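Local coordinates for periplasmic iron-binding protein (Synechocystis sp., PDB 2VP1), which binds ferric iron in the periplasm, probably as the substrate-binding component of an ABC transporter that imports Fe(III), at residues Ser40-Asn45 / Phe84-Gly89; Tyr169-Thr174 / Arg338-Val343. All blocks are in the same frame, centred on the assembly; numbering follows the deposited sequence.

Contact 1: residues Ser40-Asn45 / Phe84-Gly89. With FE (Fe (III) ion), chain C.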
loop_
_atom_site.group_PDB
_atom_site.type_symbol
_atom_site.label_atom_id
_atom_site.label_comp_id
_atom_site.label_asym_id
_atom_site.label_seq_id
_atom_site.Cartn_x
_atom_site.Cartn_y
_atom_site.Cartn_z
ATOM N N SER A 40 2.721 3.371 14.213
ATOM C CA SER A 40 2.552 3.601 12.782
ATOM C C SER A 40 3.635 2.958 11.926
ATOM O O SER A 40 4.822 3.108 12.205
ATOM C CB SER A 40 2.471 5.101 12.484
ATOM O OG SER A 40 1.937 5.333 11.187
ATOM N N SER A 41 3.212 2.233 10.894
ATOM C CA SER A 41 4.138 1.811 9.843
ATOM C C SER A 41 4.052 2.731 8.618
ATOM O O SER A 41 4.748 2.500 7.633
ATOM C CB SER A 41 3.936 0.345 9.451
ATOM O OG SER A 41 2.954 0.202 8.424
ATOM N N ARG A 42 3.207 3.764 8.673
ATOM C CA ARG A 42 3.199 4.790 7.621
ATOM C C ARG A 42 4.550 5.526 7.537
ATOM O O ARG A 42 5.299 5.571 8.512
ATOM C CB ARG A 42 2.041 5.781 7.811
ATOM C CG ARG A 42 0.695 5.256 7.329
ATOM C CD ARG A 42 -0.384 6.283 7.495
ATOM N NE ARG A 42 -0.303 7.333 6.484
ATOM C CZ ARG A 42 -1.078 7.405 5.403
ATOM N NH1 ARG A 42 -2.004 6.481 5.186
ATOM N NH2 ARG A 42 -0.935 8.401 4.533
ATOM N N HIS A 43 4.860 6.088 6.377
ATOM C CA HIS A 43 6.186 6.664 6.136
ATOM C C HIS A 43 6.131 7.940 5.288
ATOM O O HIS A 43 6.864 8.082 4.306
ATOM C CB HIS A 43 7.088 5.629 5.442
ATOM C CG HIS A 43 6.387 4.842 4.378
ATOM N ND1 HIS A 43 5.989 3.537 4.562
ATOM C CD2 HIS A 43 5.979 5.183 3.134
ATOM C CE1 HIS A 43 5.382 3.100 3.472
ATOM N NE2 HIS A 43 5.363 4.077 2.589
ATOM N N TYR A 44 5.260 8.863 5.665
ATOM C CA TYR A 44 5.067 10.078 4.899
ATOM C C TYR A 44 5.223 11.253 5.824
ATOM O O TYR A 44 4.455 11.403 6.768
ATOM C CB TYR A 44 3.688 10.084 4.241
ATOM C CG TYR A 44 3.372 8.775 3.583
ATOM C CD1 TYR A 44 3.996 8.409 2.383
ATOM C CD2 TYR A 44 2.484 7.875 4.176
ATOM C CE1 TYR A 44 3.722 7.176 1.778
ATOM C CE2 TYR A 44 2.209 6.642 3.586
ATOM C CZ TYR A 44 2.825 6.305 2.383
ATOM O OH TYR A 44 2.543 5.101 1.789
ATOM N N ASN A 45 6.245 12.065 5.565
ATOM C CA ASN A 45 6.518 13.255 6.367
ATOM C C ASN A 45 5.345 14.242 6.450
ATOM O O ASN A 45 5.180 14.911 7.463
ATOM C CB ASN A 45 7.834 13.929 5.946
ATOM C CG ASN A 45 9.067 13.225 6.544
ATOM O OD1 ASN A 45 8.988 12.623 7.613
ATOM N ND2 ASN A 45 10.202 13.306 5.858
ATOM N N PHE A 84 -1.720 1.677 12.973
ATOM C CA PHE A 84 -1.986 2.275 11.675
ATOM C C PHE A 84 -0.954 1.725 10.687
ATOM O O PHE A 84 0.244 2.021 10.803
ATOM C CB PHE A 84 -1.836 3.790 11.794
ATOM C CG PHE A 84 -2.525 4.568 10.714
ATOM C CD1 PHE A 84 -3.180 3.934 9.672
ATOM C CD2 PHE A 84 -2.499 5.961 10.734
ATOM C CE1 PHE A 84 -3.816 4.669 8.685
ATOM C CE2 PHE A 84 -3.132 6.697 9.741
ATOM C CZ PHE A 84 -3.787 6.047 8.718
ATOM N N THR A 85 -1.408 0.915 9.734
ATOM C CA THR A 85 -0.488 0.270 8.785
ATOM C C THR A 85 -0.711 0.812 7.379
ATOM O O THR A 85 -1.578 1.660 7.170
ATOM C CB THR A 85 -0.609 -1.298 8.798
ATOM O OG1 THR A 85 -1.771 -1.716 8.069
ATOM C CG2 THR A 85 -0.652 -1.848 10.226
ATOM N N VAL A 86 0.086 0.349 6.427
ATOM C CA VAL A 86 -0.143 0.673 5.015
ATOM C C VAL A 86 -0.475 -0.584 4.240
ATOM O O VAL A 86 -0.346 -0.618 3.030
ATOM C CB VAL A 86 1.059 1.374 4.331
ATOM C CG1 VAL A 86 1.201 2.785 4.820
ATOM C CG2 VAL A 86 2.355 0.583 4.517
ATOM N N ASP A 87 -0.922 -1.616 4.940
ATOM C CA ASP A 87 -1.133 -2.905 4.310
ATOM C C ASP A 87 -2.238 -3.694 4.984
ATOM O O ASP A 87 -2.163 -3.997 6.171
ATOM C CB ASP A 87 0.167 -3.705 4.337
ATOM C CG ASP A 87 -0.035 -5.158 3.983
ATOM O OD1 ASP A 87 -0.690 -5.451 2.965
ATOM O OD2 ASP A 87 0.471 -6.018 4.723
ATOM N N ALA A 88 -3.255 -4.046 4.208
ATOM C CA ALA A 88 -4.362 -4.863 4.687
ATOM C C ALA A 88 -3.887 -6.232 5.177
ATOM O O ALA A 88 -4.523 -6.827 6.062
ATOM C CB ALA A 88 -5.406 -5.029 3.586
ATOM N N GLY A 89 -2.792 -6.739 4.601
ATOM C CA GLY A 89 -2.231 -8.020 5.023
ATOM C C GLY A 89 -1.821 -8.014 6.489
ATOM O O GLY A 89 -2.230 -8.881 7.278
HETATM FE FE FE C . 3.999 4.066 0.915
#

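Contact 2: residues Tyr169-Thr174 / Arg338-Val343. With FE (Fe (III) ion), chain C.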
loop_
_atom_site.group_PDB
_atom_site.type_symbol
_atom_site.label_atom_id
_atom_site.label_comp_id
_atom_site.label_asym_id
_atom_site.label_seq_id
_atom_site.Cartn_x
_atom_site.Cartn_y
_atom_site.Cartn_z
ATOM N N TYR A 169 4.377 -4.167 0.518
ATOM C CA TYR A 169 3.661 -3.953 -0.739
ATOM C C TYR A 169 3.815 -5.145 -1.662
ATOM O O TYR A 169 2.848 -5.584 -2.285
ATOM C CB TYR A 169 4.121 -2.668 -1.446
ATOM C CG TYR A 169 3.912 -1.395 -0.648
ATOM C CD1 TYR A 169 2.856 -1.264 0.260
ATOM C CD2 TYR A 169 4.765 -0.315 -0.809
ATOM C CE1 TYR A 169 2.678 -0.090 1.001
ATOM C CE2 TYR A 169 4.592 0.862 -0.074
ATOM C CZ TYR A 169 3.545 0.966 0.822
ATOM O OH TYR A 169 3.378 2.139 1.520
ATOM N N ASN A 170 5.031 -5.677 -1.720
ATOM C CA ASN A 170 5.337 -6.804 -2.579
ATOM C C ASN A 170 4.806 -8.091 -1.989
ATOM O O ASN A 170 4.428 -8.999 -2.720
ATOM C CB ASN A 170 6.839 -6.910 -2.801
ATOM C CG ASN A 170 7.376 -5.791 -3.656
ATOM O OD1 ASN A 170 6.644 -5.203 -4.467
ATOM N ND2 ASN A 170 8.668 -5.491 -3.497
ATOM N N LEU A 171 4.799 -8.169 -0.662
ATOM C CA LEU A 171 4.251 -9.323 0.013
ATOM C C LEU A 171 2.825 -9.491 -0.460
ATOM O O LEU A 171 2.463 -10.537 -1.024
ATOM C CB LEU A 171 4.302 -9.136 1.525
ATOM C CG LEU A 171 5.582 -9.697 2.147
ATOM C CD1 LEU A 171 5.703 -9.346 3.650
ATOM C CD2 LEU A 171 5.675 -11.215 1.920
ATOM N N SER A 172 2.047 -8.420 -0.270
ATOM C CA SER A 172 0.627 -8.400 -0.590
ATOM C C SER A 172 0.361 -8.769 -2.028
ATOM O O SER A 172 -0.491 -9.617 -2.304
ATOM C CB SER A 172 0.041 -7.033 -0.305
ATOM O OG SER A 172 -0.588 -7.026 0.951
ATOM N N LEU A 173 1.093 -8.136 -2.935
ATOM C CA LEU A 173 0.968 -8.426 -4.360
ATOM C C LEU A 173 1.165 -9.931 -4.667
ATOM O O LEU A 173 0.289 -10.569 -5.264
ATOM C CB LEU A 173 1.915 -7.529 -5.164
ATOM C CG LEU A 173 2.128 -7.685 -6.671
ATOM C CD1 LEU A 173 0.817 -7.786 -7.443
ATOM C CD2 LEU A 173 2.941 -6.491 -7.139
ATOM N N THR A 174 2.267 -10.514 -4.224
ATOM C CA THR A 174 2.465 -11.934 -4.463
ATOM C C THR A 174 1.393 -12.805 -3.803
ATOM O O THR A 174 0.963 -13.809 -4.384
ATOM C CB THR A 174 3.885 -12.385 -4.118
ATOM O OG1 THR A 174 4.790 -11.763 -5.035
ATOM C CG2 THR A 174 4.024 -13.888 -4.238
ATOM N N ARG A 338 7.571 -16.988 1.723
ATOM C CA ARG A 338 8.235 -18.264 1.458
ATOM C C ARG A 338 8.606 -18.415 -0.017
ATOM O O ARG A 338 9.728 -18.812 -0.355
ATOM C CB ARG A 338 7.326 -19.413 1.894
ATOM C CG ARG A 338 8.022 -20.748 2.094
ATOM C CD ARG A 338 7.007 -21.871 2.220
ATOM N NE ARG A 338 6.537 -22.303 0.909
ATOM C CZ ARG A 338 5.291 -22.155 0.456
ATOM N NH1 ARG A 338 4.982 -22.583 -0.762
ATOM N NH2 ARG A 338 4.354 -21.592 1.215
ATOM N N LEU A 339 7.662 -18.082 -0.883
ATOM C CA LEU A 339 7.837 -18.241 -2.307
ATOM C C LEU A 339 8.919 -17.304 -2.838
ATOM O O LEU A 339 9.796 -17.735 -3.602
ATOM C CB LEU A 339 6.504 -18.014 -3.019
ATOM C CG LEU A 339 6.260 -18.576 -4.418
ATOM C CD1 LEU A 339 6.267 -20.095 -4.440
ATOM C CD2 LEU A 339 4.924 -18.040 -4.931
ATOM N N MET A 340 8.872 -16.034 -2.430
ATOM C CA MET A 340 9.846 -15.036 -2.901
ATOM C C MET A 340 11.256 -15.381 -2.420
ATOM O O MET A 340 12.236 -15.126 -3.108
ATOM C CB MET A 340 9.443 -13.611 -2.480
ATOM C CG MET A 340 8.117 -13.155 -3.085
ATOM S SD MET A 340 7.667 -11.415 -2.929
ATOM C CE MET A 340 7.427 -11.293 -1.154
ATOM N N ASN A 341 11.338 -15.978 -1.235
ATOM C CA ASN A 341 12.587 -16.504 -0.718
ATOM C C ASN A 341 13.111 -17.629 -1.590
ATOM O O ASN A 341 14.283 -17.647 -1.952
ATOM C CB ASN A 341 12.392 -17.011 0.696
ATOM C CG ASN A 341 13.622 -16.833 1.534
ATOM O OD1 ASN A 341 14.585 -17.608 1.426
ATOM N ND2 ASN A 341 13.617 -15.790 2.375
ATOM N N GLU A 342 12.211 -18.541 -1.956
ATOM C CA GLU A 342 12.536 -19.705 -2.780
ATOM C C GLU A 342 13.091 -19.389 -4.163
ATOM O O GLU A 342 14.040 -20.040 -4.607
ATOM C CB GLU A 342 11.336 -20.645 -2.885
ATOM C CG GLU A 342 11.167 -21.521 -1.654
ATOM C CD GLU A 342 9.893 -22.334 -1.661
ATOM O OE1 GLU A 342 9.323 -22.535 -0.575
ATOM O OE2 GLU A 342 9.456 -22.780 -2.737
ATOM N N VAL A 343 12.505 -18.408 -4.848
ATOM C CA VAL A 343 12.935 -18.100 -6.219
ATOM C C VAL A 343 14.135 -17.154 -6.237
ATOM O O VAL A 343 14.730 -16.905 -7.285
ATOM C CB VAL A 343 11.793 -17.530 -7.095
ATOM C CG1 VAL A 343 10.570 -18.414 -7.008
ATOM C CG2 VAL A 343 11.465 -16.071 -6.718
HETATM FE FE FE C . 3.999 4.066 0.915
#

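Contact 1: residues Ser40-Asn45 / Phe84-Gly89
The carbonyl oxygen of F84 is gripped from S40-S41: S41 N donates to F84 O at 3.0 Å, and S40 CA adds a CA-H...O contact at 3.4 Å. S40 and F84 form a parallel bridge between neighbouring strands of the central sheet. Just beyond, the chain bends in an ST turn, with R42 N donating to S40 OG at 3.2 Å. The hydroxyl is placed for this by its torsion, OG swung opposite the backbone N (chi1 -163°) and forward to R42 N. With an alanine here, R42 N would probably lose that acceptor and the turn be less firmly set. R42 lays its CD over one face of the F84 ring, a CH-pi contact of 3.7 Å to the centroid, while its CG meets V86 CG1. The R42 chain then bends at chi3 (76°), one guanidinium face lying against Y44 CE2, and salt bridges to D47 and E300 hold its end. V86 packs beside the metal ligands, CG1 4.0 Å from Y44 OH and CG2 4.1 Å from H43 CE1. From here H43 NE2 at 2.2 Å and Y44 OH at 2.0 Å reach the iron, which Y169, Y225 and Y226 also bind; R129 is a further polar partner of Y44. One imidazole nitrogen beside four tyrosine oxygens makes a hard, oxygen-rich site, consistent with binding Fe(III).

Contact 2: residues Tyr169-Thr174 / Arg338-Val343
L339 and M340, on the C-terminal helix 333-343, meet T174, L171 and N170 of helix 168-181 in a nearly perpendicular helix-helix packing within the periplasmic binding protein fold. The axes of the two short segments cross at 98° and approach to 10.8 Å, so a few long side chains bridge the gap. R338 comes first, pairing with E183 of helix 183-195 and, through NE, with E342 OE1 one turn on in its own helix. L339 follows: its CD2 lies 4.3 Å from T174 CG2, and its side chain also packs on helix 183-195. M340 carries most of the contact. Its chain runs out toward helix 168-181, passing T174 in the opposite direction with SD 3.6 Å from T174 OG1, and the same sulfur lies near the N170 carbonyl. A bend at chi3 (-67°) then turns the methyl toward L171. W345 touches both M340 and N170, while N170 OD1 is hydrogen-bonded to R131. Farther along, E342 makes a second salt bridge, to R187 of helix 183-195. At the other end of segment 169-174, Y169 OH binds the iron at 2.1 Å, well away from the methionine. The closest apolar touch is M340 CE against L171 CD2, at 3.5 Å.

Overall arrangement
From the N terminus, strand 35-40 runs into the segment 40-45, and contact 1 closes a loop of 38 residues when strand 82-85 returns beside it. That loop is complete before contact 2 opens at helix 168-181; the much longer second loop, 163 residues, closes only at helix 333-343. The two follow in series, neither crossing nor enclosing the other. Contact 1 joins neighbouring strands of the sheet, contact 2 brings the C-terminal helix to helix 168-181. Their centres are 19 Å apart, yet they meet at the iron, where H43 and Y44 face Y169, and again where D87 OD1 and S172 OG, 2.6 Å apart, probably share a hydrogen bond.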